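Local atomic coordinates of enoyl-CoA hydratase/isomerase family protein (Ruegeria pomeroyi, PDB entry 3L3S), a protein that probably acts as a hydro-lyase of fatty acid metabolism, with the crotonase fold of enoyl-CoA hydratases and isomerases. Residues N209-T219 with L234-D245; A117-A125 with T150-V158. All coordinates share one frame; numbering follows the deposited sequence.

Contact 1: N209-T219 with L234-D245; sequences NQAPLRRGLET and LATPVMVEHFMD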
ATOM      1  N   ASN B 209      -8.747  25.515 -12.077  1.00 22.49           N
ATOM      2  CA  ASN B 209      -9.332  25.130 -13.366  1.00 21.97           C
ATOM      3  C   ASN B 209      -9.955  23.740 -13.183  1.00 22.73           C
ATOM      4  O   ASN B 209      -9.260  22.739 -12.998  1.00 24.47           O
ATOM      5  CB  ASN B 209      -8.234  25.148 -14.431  1.00 19.83           C
ATOM      6  CG  ASN B 209      -8.754  24.914 -15.831  1.00 15.85           C
ATOM      7  OD1 ASN B 209      -9.930  25.086 -16.116  1.00 18.28           O
ATOM      8  ND2 ASN B 209      -7.868  24.487 -16.707  1.00 16.86           N
ATOM      9  N   GLN B 210     -11.280  23.731 -13.151  1.00 23.45           N
ATOM     10  CA  GLN B 210     -12.081  22.537 -12.900  1.00 24.05           C
ATOM     11  C   GLN B 210     -12.036  21.322 -13.822  1.00 25.78           C
ATOM     12  O   GLN B 210     -11.920  20.200 -13.324  1.00 28.14           O
ATOM     13  CB  GLN B 210     -13.535  22.942 -12.628  1.00 25.22           C
ATOM     14  CG  GLN B 210     -13.718  23.885 -11.425  1.00 23.33           C
ATOM     15  CD  GLN B 210     -13.220  23.290 -10.113  1.00 23.21           C
ATOM     16  OE1 GLN B 210     -13.817  22.359  -9.575  1.00 23.47           O
ATOM     17  NE2 GLN B 210     -12.121  23.824  -9.600  1.00 19.69           N
ATOM     18  N   ALA B 211     -12.093  21.522 -15.141  1.00 26.16           N
ATOM     19  CA  ALA B 211     -12.076  20.389 -16.075  1.00 26.51           C
ATOM     20  C   ALA B 211     -10.877  19.424 -15.934  1.00 26.09           C
ATOM     21  O   ALA B 211     -11.091  18.211 -15.943  1.00 26.42           O
ATOM     22  CB  ALA B 211     -12.296  20.854 -17.536  1.00 24.80           C
ATOM     23  N   PRO B 212      -9.624  19.939 -15.761  1.00 26.36           N
ATOM     24  CA  PRO B 212      -8.491  19.017 -15.608  1.00 26.31           C
ATOM     25  C   PRO B 212      -8.470  18.340 -14.235  1.00 26.91           C
ATOM     26  O   PRO B 212      -7.880  17.266 -14.083  1.00 23.28           O
ATOM     27  CB  PRO B 212      -7.279  19.938 -15.738  1.00 26.80           C
ATOM     28  CG  PRO B 212      -7.728  20.972 -16.629  1.00 27.61           C
ATOM     29  CD  PRO B 212      -9.095  21.282 -16.073  1.00 28.20           C
ATOM     30  N   LEU B 213      -9.103  18.990 -13.250  1.00 26.79           N
ATOM     31  CA  LEU B 213      -9.187  18.504 -11.869  1.00 26.69           C
ATOM     32  C   LEU B 213     -10.062  17.258 -11.799  1.00 26.01           C
ATOM     33  O   LEU B 213      -9.665  16.260 -11.201  1.00 25.62           O
ATOM     34  CB  LEU B 213      -9.801  19.586 -10.964  1.00 28.64           C
ATOM     35  CG  LEU B 213      -9.583  19.757  -9.453  1.00 29.15           C
ATOM     36  CD1 LEU B 213     -10.753  20.553  -8.913  1.00 29.66           C
ATOM     37  CD2 LEU B 213      -9.469  18.460  -8.691  1.00 28.94           C
ATOM     38  N   ARG B 214     -11.260  17.347 -12.379  1.00 26.80           N
ATOM     39  CA  ARG B 214     -12.224  16.243 -12.378  1.00 28.56           C
ATOM     40  C   ARG B 214     -11.778  15.084 -13.236  1.00 27.77           C
ATOM     41  O   ARG B 214     -11.854  13.933 -12.807  1.00 26.32           O
ATOM     42  CB  ARG B 214     -13.600  16.728 -12.801  1.00 30.68           C
ATOM     43  CG  ARG B 214     -14.199  17.620 -11.755  1.00 33.75           C
ATOM     44  CD  ARG B 214     -15.319  18.454 -12.286  1.00 37.12           C
ATOM     45  NE  ARG B 214     -15.491  19.619 -11.429  1.00 40.45           N
ATOM     46  CZ  ARG B 214     -16.437  20.534 -11.584  1.00 41.61           C
ATOM     47  NH1 ARG B 214     -17.323  20.427 -12.571  1.00 40.20           N
ATOM     48  NH2 ARG B 214     -16.483  21.566 -10.751  1.00 42.29           N
ATOM     49  N   ARG B 215     -11.228  15.412 -14.405  1.00 27.11           N
ATOM     50  CA  ARG B 215     -10.712  14.420 -15.345  1.00 26.55           C
ATOM     51  C   ARG B 215      -9.478  13.758 -14.702  1.00 23.71           C
ATOM     52  O   ARG B 215      -9.312  12.547 -14.772  1.00 22.52           O
ATOM     53  CB  ARG B 215     -10.338  15.107 -16.660  1.00 30.97           C
ATOM     54  CG  ARG B 215     -10.116  14.189 -17.844  1.00 38.52           C
ATOM     55  CD  ARG B 215     -11.407  13.781 -18.535  1.00 42.51           C
ATOM     56  NE  ARG B 215     -11.144  12.762 -19.551  1.00 46.72           N
ATOM     57  CZ  ARG B 215     -11.394  11.462 -19.400  1.00 48.36           C
ATOM     58  NH1 ARG B 215     -11.927  11.003 -18.272  1.00 48.83           N
ATOM     59  NH2 ARG B 215     -11.089  10.612 -20.370  1.00 47.10           N
ATOM     60  N   GLY B 216      -8.693  14.562 -13.985  1.00 21.29           N
ATOM     61  CA  GLY B 216      -7.495  14.085 -13.312  1.00 20.21           C
ATOM     62  C   GLY B 216      -7.753  13.160 -12.135  1.00 21.29           C
ATOM     63  O   GLY B 216      -7.040  12.169 -11.954  1.00 19.58           O
ATOM     64  N   LEU B 217      -8.788  13.476 -11.356  1.00 20.76           N
ATOM     65  CA  LEU B 217      -9.179  12.671 -10.200  1.00 21.43           C
ATOM     66  C   LEU B 217      -9.792  11.358 -10.662  1.00 20.67           C
ATOM     67  O   LEU B 217      -9.487  10.302 -10.109  1.00 20.96           O
ATOM     68  CB  LEU B 217     -10.207  13.405  -9.332  1.00 20.58           C
ATOM     69  CG  LEU B 217     -10.027  13.449  -7.804  1.00 22.52           C
ATOM     70  CD1 LEU B 217     -11.300  13.981  -7.210  1.00 22.50           C
ATOM     71  CD2 LEU B 217      -9.685  12.104  -7.147  1.00 22.02           C
ATOM     72  N   GLU B 218     -10.637  11.438 -11.688  1.00 22.34           N
ATOM     73  CA  GLU B 218     -11.316  10.274 -12.252  1.00 24.23           C
ATOM     74  C   GLU B 218     -10.312   9.277 -12.817  1.00 23.44           C
ATOM     75  O   GLU B 218     -10.381   8.085 -12.510  1.00 25.58           O
ATOM     76  CB  GLU B 218     -12.311  10.710 -13.325  1.00 28.18           C
ATOM     77  CG  GLU B 218     -13.271   9.629 -13.784  1.00 34.17           C
ATOM     78  CD  GLU B 218     -14.500  10.203 -14.453  1.00 39.83           C
ATOM     79  OE1 GLU B 218     -14.349  10.995 -15.413  1.00 41.48           O
ATOM     80  OE2 GLU B 218     -15.619   9.876 -14.002  1.00 43.61           O
ATOM     81  N   THR B 219      -9.323   9.798 -13.538  1.00 21.47           N
ATOM     82  CA  THR B 219      -8.265   8.992 -14.145  1.00 20.03           C
ATOM     83  C   THR B 219      -7.401   8.319 -13.066  1.00 20.21           C
ATOM     84  O   THR B 219      -7.057   7.144 -13.211  1.00 20.52           O
ATOM     85  CB  THR B 219      -7.407   9.864 -15.088  1.00 20.05           C
ATOM     86  OG1 THR B 219      -8.253  10.434 -16.094  1.00 21.17           O
ATOM     87  CG2 THR B 219      -6.324   9.065 -15.768  1.00 20.69           C
ATOM     88  N   LEU B 234      -4.175   4.749 -20.318  1.00 19.03           N
ATOM     89  CA  LEU B 234      -5.332   5.557 -19.967  1.00 19.98           C
ATOM     90  C   LEU B 234      -4.912   6.987 -19.670  1.00 19.77           C
ATOM     91  O   LEU B 234      -5.428   7.938 -20.268  1.00 19.94           O
ATOM     92  CB  LEU B 234      -6.047   4.975 -18.750  1.00 17.75           C
ATOM     93  CG  LEU B 234      -7.291   5.727 -18.265  1.00 21.09           C
ATOM     94  CD1 LEU B 234      -8.481   5.403 -19.134  1.00 17.19           C
ATOM     95  CD2 LEU B 234      -7.582   5.357 -16.825  1.00 20.19           C
ATOM     96  N   ALA B 235      -3.915   7.098 -18.798  1.00 18.44           N
ATOM     97  CA  ALA B 235      -3.397   8.369 -18.328  1.00 17.15           C
ATOM     98  C   ALA B 235      -2.755   9.340 -19.321  1.00 17.92           C
ATOM     99  O   ALA B 235      -3.002  10.542 -19.226  1.00 17.48           O
ATOM    100  CB  ALA B 235      -2.477   8.134 -17.154  1.00 12.38           C
ATOM    101  N   THR B 236      -1.972   8.829 -20.278  1.00 17.08           N
ATOM    102  CA  THR B 236      -1.280   9.686 -21.253  1.00 17.82           C
ATOM    103  C   THR B 236      -2.160  10.626 -22.093  1.00 17.73           C
ATOM    104  O   THR B 236      -1.837  11.817 -22.167  1.00 18.46           O
ATOM    105  CB  THR B 236      -0.233   8.894 -22.103  1.00 17.23           C
ATOM    106  OG1 THR B 236       0.668   8.224 -21.222  1.00 19.22           O
ATOM    107  CG2 THR B 236       0.554   9.810 -23.018  1.00 17.68           C
ATOM    108  N   PRO B 237      -3.270  10.133 -22.718  1.00 17.42           N
ATOM    109  CA  PRO B 237      -4.095  11.068 -23.504  1.00 18.93           C
ATOM    110  C   PRO B 237      -4.792  12.082 -22.591  1.00 21.29           C
ATOM    111  O   PRO B 237      -5.026  13.231 -22.985  1.00 22.75           O
ATOM    112  CB  PRO B 237      -5.109  10.150 -24.183  1.00 16.23           C
ATOM    113  CG  PRO B 237      -4.372   8.899 -24.337  1.00 15.90           C
ATOM    114  CD  PRO B 237      -3.721   8.754 -22.992  1.00 16.39           C
ATOM    115  N   VAL B 238      -5.028  11.673 -21.340  1.00 22.66           N
ATOM    116  CA  VAL B 238      -5.657  12.541 -20.343  1.00 22.04           C
ATOM    117  C   VAL B 238      -4.693  13.682 -19.979  1.00 23.55           C
ATOM    118  O   VAL B 238      -5.135  14.818 -19.769  1.00 24.53           O
ATOM    119  CB  VAL B 238      -6.123  11.731 -19.098  1.00 20.89           C
ATOM    120  CG1 VAL B 238      -6.679  12.633 -18.018  1.00 21.56           C
ATOM    121  CG2 VAL B 238      -7.193  10.731 -19.491  1.00 20.01           C
HETATM  122  N   MSE B 239      -3.385  13.394 -20.022  1.00 24.85           N
HETATM  123  CA  MSE B 239      -2.331  14.378 -19.726  1.00 25.71           C
HETATM  124  C   MSE B 239      -2.214  15.402 -20.861  1.00 25.69           C
HETATM  125  O   MSE B 239      -1.982  16.584 -20.611  1.00 25.23           O
HETATM  126  CB  MSE B 239      -0.989  13.683 -19.487  1.00 29.60           C
HETATM  127  CG  MSE B 239       0.145  14.589 -19.030  1.00 34.46           C
HETATM  128 SE   MSE B 239      -0.172  15.524 -17.332  1.00 46.02          SE
HETATM  129  CE  MSE B 239       1.671  16.104 -17.023  1.00 42.50           C
ATOM    130  N   VAL B 240      -2.405  14.932 -22.097  1.00 25.97           N
ATOM    131  CA  VAL B 240      -2.370  15.770 -23.309  1.00 24.84           C
ATOM    132  C   VAL B 240      -3.524  16.776 -23.235  1.00 25.00           C
ATOM    133  O   VAL B 240      -3.311  17.967 -23.379  1.00 24.47           O
ATOM    134  CB  VAL B 240      -2.477  14.890 -24.593  1.00 23.22           C
ATOM    135  CG1 VAL B 240      -2.700  15.729 -25.858  1.00 21.39           C
ATOM    136  CG2 VAL B 240      -1.233  14.041 -24.736  1.00 23.27           C
ATOM    137  N   GLU B 241      -4.708  16.276 -22.882  1.00 27.91           N
ATOM    138  CA  GLU B 241      -5.926  17.072 -22.738  1.00 30.24           C
ATOM    139  C   GLU B 241      -5.776  18.213 -21.711  1.00 29.22           C
ATOM    140  O   GLU B 241      -6.321  19.290 -21.925  1.00 30.02           O
ATOM    141  CB  GLU B 241      -7.084  16.142 -22.367  1.00 33.56           C
ATOM    142  CG  GLU B 241      -8.456  16.791 -22.244  1.00 41.10           C
ATOM    143  CD  GLU B 241      -9.234  16.249 -21.054  1.00 46.77           C
ATOM    144  OE1 GLU B 241     -10.070  15.335 -21.264  1.00 49.17           O
ATOM    145  OE2 GLU B 241      -8.993  16.726 -19.912  1.00 47.21           O
ATOM    146  N   HIS B 242      -4.993  17.990 -20.647  1.00 28.60           N
ATOM    147  CA  HIS B 242      -4.749  18.997 -19.594  1.00 27.19           C
ATOM    148  C   HIS B 242      -3.934  20.156 -20.148  1.00 27.41           C
ATOM    149  O   HIS B 242      -4.124  21.311 -19.759  1.00 27.88           O
ATOM    150  CB  HIS B 242      -3.952  18.415 -18.413  1.00 26.96           C
ATOM    151  CG  HIS B 242      -4.652  17.329 -17.661  1.00 28.72           C
ATOM    152  ND1 HIS B 242      -6.021  17.155 -17.680  1.00 29.59           N
ATOM    153  CD2 HIS B 242      -4.162  16.349 -16.868  1.00 28.15           C
ATOM    154  CE1 HIS B 242      -6.340  16.113 -16.933  1.00 28.12           C
ATOM    155  NE2 HIS B 242      -5.230  15.606 -16.430  1.00 27.78           N
ATOM    156  N   PHE B 243      -2.984  19.815 -21.018  1.00 27.60           N
ATOM    157  CA  PHE B 243      -2.115  20.799 -21.648  1.00 27.37           C
ATOM    158  C   PHE B 243      -2.781  21.501 -22.833  1.00 27.74           C
ATOM    159  O   PHE B 243      -2.275  22.505 -23.327  1.00 29.08           O
ATOM    160  CB  PHE B 243      -0.769  20.165 -22.023  1.00 26.17           C
ATOM    161  CG  PHE B 243       0.234  20.172 -20.898  1.00 24.43           C
ATOM    162  CD1 PHE B 243       1.321  21.067 -20.916  1.00 26.03           C
ATOM    163  CD2 PHE B 243       0.073  19.318 -19.781  1.00 25.69           C
ATOM    164  CE1 PHE B 243       2.245  21.125 -19.823  1.00 24.13           C
ATOM    165  CE2 PHE B 243       0.976  19.358 -18.685  1.00 21.37           C
ATOM    166  CZ  PHE B 243       2.065  20.264 -18.706  1.00 24.78           C
HETATM  167  N   MSE B 244      -3.935  20.992 -23.261  1.00 27.55           N
HETATM  168  CA  MSE B 244      -4.683  21.592 -24.362  1.00 31.94           C
HETATM  169  C   MSE B 244      -5.872  22.408 -23.862  1.00 33.01           C
HETATM  170  O   MSE B 244      -6.520  23.122 -24.638  1.00 33.04           O
HETATM  171  CB  MSE B 244      -5.127  20.511 -25.361  1.00 32.49           C
HETATM  172  CG  MSE B 244      -3.963  19.785 -26.029  1.00 37.70           C
HETATM  173 SE   MSE B 244      -2.802  21.003 -27.003  1.00 45.29          SE
HETATM  174  CE  MSE B 244      -1.225  21.081 -25.931  1.00 44.83           C
ATOM    175  N   ASP B 245      -6.102  22.342 -22.548  1.00 33.56           N
ATOM    176  CA  ASP B 245      -7.190  23.048 -21.864  1.00 35.66           C
ATOM    177  C   ASP B 245      -6.978  24.570 -21.943  1.00 35.91           C
ATOM    178  O   ASP B 245      -5.852  25.047 -21.749  1.00 36.20           O
ATOM    179  CB  ASP B 245      -7.242  22.603 -20.392  1.00 34.54           C
ATOM    180  CG  ASP B 245      -8.581  22.898 -19.727  1.00 35.43           C
ATOM    181  OD1 ASP B 245      -8.794  24.043 -19.281  1.00 34.37           O
ATOM    182  OD2 ASP B 245      -9.413  21.972 -19.639  1.00 36.71           O
TER
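Arg-215 and Glu-241 face each other across an antiparallel pair of helices near the C-terminus of this crotonase-superfamily chain; helix 210-219 and helix 234-244 run at 171° with their axes 9.7 Å apart. Along Arg-215, CB sits by the edge of the His-242 ring and near Glu-241 OE2. CG, anti to the backbone N (chi1 -165°), touches both the Glu-241 carboxylate, 3.5 Å from OE2, and Val-238 CG1 at 3.8 Å. The chain then bends at chi2, so that CD passes 3.4 Å from Glu-241 OE1 and NE gives the same oxygen a weak, bent hydrogen bond of 3.3 Å, part of a salt bridge. Beyond NE, one guanidinium face rests on Val-238 CG2, which lies nearest NH2, while NH1 makes a long ion pair with Glu-218. The arginine probably shares its charge loosely between Glu-218 of its own helix and Glu-241 of the facing one. A turn further on, Thr-219 and Val-238 meet tip to tip, the threonine hydroxyl donating back to Arg-215 O while its CG2 packs against Leu-234 and Ala-235. At the other end, His-242 brings ND1 to 3.6 Å from Pro-212 CB. Its NE2 is hydrogen-bonded to Thr-149 of the second subunit, which ties the helix pair into the trimer. Asp-245 closes this end, its OD2 against the Pro-212 ring and its OD1 also bonded to Gly-247 N. Asn-209 ND2 donates to Asp-245 OD1 over 2.8 Å, nearly straight at 174°, in the plane of the amide but from above the carboxylate plane.

Contact 2: A117-A125 with T150-V158; sequences AAGLQLMAA and TPAVAVSRV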
ATOM      1  N   ALA B 117     -17.690   1.877  12.563  1.00 23.96           N
ATOM      2  CA  ALA B 117     -18.390   0.990  11.633  1.00 22.67           C
ATOM      3  C   ALA B 117     -18.588   1.663  10.280  1.00 23.25           C
ATOM      4  O   ALA B 117     -17.610   2.143   9.703  1.00 24.38           O
ATOM      5  CB  ALA B 117     -19.723   0.514  12.249  1.00 22.81           C
ATOM      6  N   ALA B 118     -19.836   1.767   9.814  1.00 21.42           N
ATOM      7  CA  ALA B 118     -20.147   2.416   8.535  1.00 23.08           C
ATOM      8  C   ALA B 118     -19.803   3.911   8.548  1.00 21.67           C
ATOM      9  O   ALA B 118     -19.741   4.551   7.501  1.00 22.40           O
ATOM     10  CB  ALA B 118     -21.606   2.184   8.150  1.00 21.84           C
ATOM     11  N   GLY B 119     -19.526   4.420   9.750  1.00 22.45           N
ATOM     12  CA  GLY B 119     -19.133   5.802   9.954  1.00 21.08           C
ATOM     13  C   GLY B 119     -17.680   6.001   9.581  1.00 22.67           C
ATOM     14  O   GLY B 119     -17.285   7.091   9.145  1.00 23.74           O
ATOM     15  N   LEU B 120     -16.881   4.945   9.744  1.00 21.62           N
ATOM     16  CA  LEU B 120     -15.472   4.986   9.364  1.00 23.62           C
ATOM     17  C   LEU B 120     -15.380   4.774   7.845  1.00 21.95           C
ATOM     18  O   LEU B 120     -14.504   5.324   7.201  1.00 21.40           O
ATOM     19  CB  LEU B 120     -14.657   3.931  10.120  1.00 25.03           C
ATOM     20  CG  LEU B 120     -13.137   3.889   9.922  1.00 25.44           C
ATOM     21  CD1 LEU B 120     -12.495   5.227  10.256  1.00 25.80           C
ATOM     22  CD2 LEU B 120     -12.566   2.798  10.774  1.00 25.10           C
ATOM     23  N   GLN B 121     -16.345   4.037   7.294  1.00 21.74           N
ATOM     24  CA  GLN B 121     -16.443   3.761   5.856  1.00 22.88           C
ATOM     25  C   GLN B 121     -16.712   5.047   5.060  1.00 21.29           C
ATOM     26  O   GLN B 121     -16.069   5.278   4.038  1.00 23.85           O
ATOM     27  CB  GLN B 121     -17.564   2.743   5.605  1.00 22.41           C
ATOM     28  CG  GLN B 121     -17.897   2.441   4.150  1.00 23.58           C
ATOM     29  CD  GLN B 121     -18.925   1.338   3.982  1.00 23.69           C
ATOM     30  OE1 GLN B 121     -19.667   0.990   4.911  1.00 24.22           O
ATOM     31  NE2 GLN B 121     -18.967   0.771   2.789  1.00 25.21           N
ATOM     32  N   LEU B 122     -17.639   5.872   5.561  1.00 19.06           N
ATOM     33  CA  LEU B 122     -18.034   7.150   4.950  1.00 17.79           C
ATOM     34  C   LEU B 122     -16.830   8.060   4.825  1.00 20.59           C
ATOM     35  O   LEU B 122     -16.612   8.697   3.786  1.00 22.33           O
ATOM     36  CB  LEU B 122     -19.096   7.851   5.813  1.00 16.47           C
ATOM     37  CG  LEU B 122     -19.724   9.167   5.313  1.00 15.93           C
ATOM     38  CD1 LEU B 122     -20.649   8.901   4.130  1.00 11.99           C
ATOM     39  CD2 LEU B 122     -20.494   9.845   6.448  1.00 12.67           C
HETATM   40  N   MSE B 123     -16.041   8.071   5.897  1.00 22.04           N
HETATM   41  CA  MSE B 123     -14.825   8.854   5.995  1.00 23.97           C
HETATM   42  C   MSE B 123     -13.774   8.255   5.043  1.00 21.80           C
HETATM   43  O   MSE B 123     -13.164   8.976   4.260  1.00 21.07           O
HETATM   44  CB  MSE B 123     -14.319   8.820   7.438  1.00 28.27           C
HETATM   45  CG  MSE B 123     -13.278   9.853   7.748  1.00 36.59           C
HETATM   46 SE   MSE B 123     -11.929   9.195   8.984  1.00 50.62          SE
HETATM   47  CE  MSE B 123     -11.200   7.895   7.742  1.00 40.08           C
ATOM     48  N   ALA B 124     -13.628   6.930   5.084  1.00 18.88           N
ATOM     49  CA  ALA B 124     -12.683   6.210   4.237  1.00 18.05           C
ATOM     50  C   ALA B 124     -13.002   6.325   2.748  1.00 19.08           C
ATOM     51  O   ALA B 124     -12.090   6.297   1.933  1.00 20.32           O
ATOM     52  CB  ALA B 124     -12.596   4.762   4.649  1.00 17.06           C
ATOM     53  N   ALA B 125     -14.284   6.518   2.417  1.00 19.24           N
ATOM     54  CA  ALA B 125     -14.744   6.668   1.029  1.00 17.48           C
ATOM     55  C   ALA B 125     -14.456   8.064   0.470  1.00 17.50           C
ATOM     56  O   ALA B 125     -14.485   8.269  -0.742  1.00 19.32           O
ATOM     57  CB  ALA B 125     -16.231   6.341   0.914  1.00 21.02           C
ATOM     58  N   THR B 150     -18.579  -4.776   5.016  1.00 27.96           N
ATOM     59  CA  THR B 150     -18.705  -3.642   4.092  1.00 27.74           C
ATOM     60  C   THR B 150     -17.821  -2.447   4.480  1.00 27.90           C
ATOM     61  O   THR B 150     -17.200  -1.874   3.606  1.00 30.47           O
ATOM     62  CB  THR B 150     -20.189  -3.261   3.773  1.00 28.28           C
ATOM     63  OG1 THR B 150     -20.954  -3.118   4.977  1.00 29.25           O
ATOM     64  CG2 THR B 150     -20.832  -4.309   2.894  1.00 27.79           C
ATOM     65  N   PRO B 151     -17.717  -2.089   5.795  1.00 27.73           N
ATOM     66  CA  PRO B 151     -16.838  -0.956   6.094  1.00 25.18           C
ATOM     67  C   PRO B 151     -15.363  -1.231   5.855  1.00 24.38           C
ATOM     68  O   PRO B 151     -14.628  -0.310   5.500  1.00 23.83           O
ATOM     69  CB  PRO B 151     -17.149  -0.659   7.559  1.00 24.93           C
ATOM     70  CG  PRO B 151     -18.556  -1.004   7.655  1.00 26.62           C
ATOM     71  CD  PRO B 151     -18.593  -2.323   6.966  1.00 27.34           C
ATOM     72  N   ALA B 152     -14.964  -2.507   5.947  1.00 22.05           N
ATOM     73  CA  ALA B 152     -13.565  -2.888   5.721  1.00 20.43           C
ATOM     74  C   ALA B 152     -13.143  -2.805   4.246  1.00 20.49           C
ATOM     75  O   ALA B 152     -11.949  -2.797   3.945  1.00 17.69           O
ATOM     76  CB  ALA B 152     -13.260  -4.267   6.290  1.00 20.42           C
ATOM     77  N   VAL B 153     -14.130  -2.697   3.348  1.00 19.17           N
ATOM     78  CA  VAL B 153     -13.885  -2.559   1.910  1.00 17.18           C
ATOM     79  C   VAL B 153     -13.246  -1.195   1.627  1.00 18.29           C
ATOM     80  O   VAL B 153     -12.160  -1.134   1.051  1.00 20.80           O
ATOM     81  CB  VAL B 153     -15.188  -2.752   1.082  1.00 16.58           C
ATOM     82  CG1 VAL B 153     -14.961  -2.462  -0.399  1.00 18.76           C
ATOM     83  CG2 VAL B 153     -15.694  -4.161   1.235  1.00 12.00           C
ATOM     84  N   ALA B 154     -13.892  -0.128   2.088  1.00 13.91           N
ATOM     85  CA  ALA B 154     -13.381   1.224   1.896  1.00 13.72           C
ATOM     86  C   ALA B 154     -12.133   1.486   2.740  1.00 15.61           C
ATOM     87  O   ALA B 154     -11.202   2.140   2.262  1.00 18.58           O
ATOM     88  CB  ALA B 154     -14.458   2.259   2.197  1.00 11.16           C
ATOM     89  N   VAL B 155     -12.098   0.929   3.959  1.00 14.90           N
ATOM     90  CA  VAL B 155     -10.954   1.074   4.876  1.00 15.84           C
ATOM     91  C   VAL B 155      -9.694   0.369   4.328  1.00 16.31           C
ATOM     92  O   VAL B 155      -8.599   0.932   4.388  1.00 15.26           O
ATOM     93  CB  VAL B 155     -11.287   0.572   6.329  1.00 14.18           C
ATOM     94  CG1 VAL B 155     -10.094   0.743   7.259  1.00 13.33           C
ATOM     95  CG2 VAL B 155     -12.451   1.352   6.909  1.00 16.12           C
ATOM     96  N   SER B 156      -9.874  -0.821   3.742  1.00 17.72           N
ATOM     97  CA  SER B 156      -8.773  -1.599   3.158  1.00 17.23           C
ATOM     98  C   SER B 156      -8.093  -0.916   1.977  1.00 16.94           C
ATOM     99  O   SER B 156      -7.012  -1.324   1.562  1.00 15.61           O
ATOM    100  CB  SER B 156      -9.245  -2.978   2.728  1.00 16.44           C
ATOM    101  OG  SER B 156     -10.249  -2.870   1.729  1.00 21.78           O
ATOM    102  N   ARG B 157      -8.742   0.115   1.436  1.00 17.39           N
ATOM    103  CA  ARG B 157      -8.183   0.858   0.324  1.00 18.24           C
ATOM    104  C   ARG B 157      -7.322   2.027   0.770  1.00 19.43           C
ATOM    105  O   ARG B 157      -6.518   2.528  -0.017  1.00 22.12           O
ATOM    106  CB  ARG B 157      -9.282   1.316  -0.640  1.00 18.06           C
ATOM    107  CG  ARG B 157      -9.468   0.393  -1.864  1.00 18.52           C
ATOM    108  CD  ARG B 157      -9.872  -1.020  -1.469  1.00 18.20           C
ATOM    109  NE  ARG B 157     -10.211  -1.855  -2.616  1.00 22.92           N
ATOM    110  CZ  ARG B 157     -10.647  -3.115  -2.543  1.00 22.28           C
ATOM    111  NH1 ARG B 157     -10.807  -3.722  -1.368  1.00 20.04           N
ATOM    112  NH2 ARG B 157     -10.934  -3.770  -3.659  1.00 19.76           N
ATOM    113  N   VAL B 158      -7.448   2.422   2.041  1.00 18.75           N
ATOM    114  CA  VAL B 158      -6.688   3.554   2.569  1.00 18.37           C
ATOM    115  C   VAL B 158      -5.596   3.250   3.612  1.00 19.84           C
ATOM    116  O   VAL B 158      -4.859   4.152   4.010  1.00 21.98           O
ATOM    117  CB  VAL B 158      -7.622   4.724   3.047  1.00 20.71           C
ATOM    118  CG1 VAL B 158      -8.514   5.223   1.883  1.00 20.68           C
ATOM    119  CG2 VAL B 158      -8.463   4.322   4.263  1.00 16.20           C
TER
HETATM  120  O   HOH W   1     -11.335   4.264   0.537  1.00 22.71           O
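The carboxamide of Gln-121 turns one face to the Thr-150/Pro-151 backbone: Pro-151 CA and Thr-150 O both lie over it, and OE1 is 3.6 Å from Pro-151 CG. Because Thr-150 O sits above the amide, its 3.3 Å approach to Gln-121 NE2 has too poor an angle for a hydrogen bond; NE2 bonds instead to Tyr-232 OH of the third subunit. Gln-121 reaches Pro-151 through an extended chain, with CG anti to the backbone N (chi1 174°). Putting an alanine here would probably cost Tyr-232 of the neighbouring subunit its amide partner and open a gap beside Pro-151. Pro-151 also presses CB onto Ala-117 O, 3.6 Å away, at the start of helix 118-124, a helix whose N-terminal end in crotonases borders the oxyanion hole. Small side chains let this helix and helix 150-155 approach to 8.1 Å at a 27° crossing: Ala-124 CB meets Ala-154 CB at 4.0 Å and also touches Val-155 CG2, which packs on Leu-120 CG. Beside these alanines, a water donates to Ala-124 O (2.6 Å) and Ala-154 O (2.7 Å). The two segments thus hold each other directly by van der Waals packing, with a water that bridges the two carbonyls and an amide N-H spent on another subunit.

Contact 2 comes first along the chain and closes before contact 1 opens; their centres lie 27 Å apart and their nearest atoms about 9 Å. Contact 2 is buried 8 Å from the centre of the chain, where helices 118-124 and 150-155 pack near the sheets of the crotonase core, whereas contact 1 pairs helices 210-223 and 228-244 on an outlying C-terminal arm, 23 Å from that centre. The trimer brings the two kinds of region together: Met-239 of helix 228-244 in the third subunit packs on Thr-150 of contact 2, while Pro-212 of contact 1 packs on Gly-145 of the second. This is consistent with C-terminal helices lying against a neighbour's 150-155 region around the trimer.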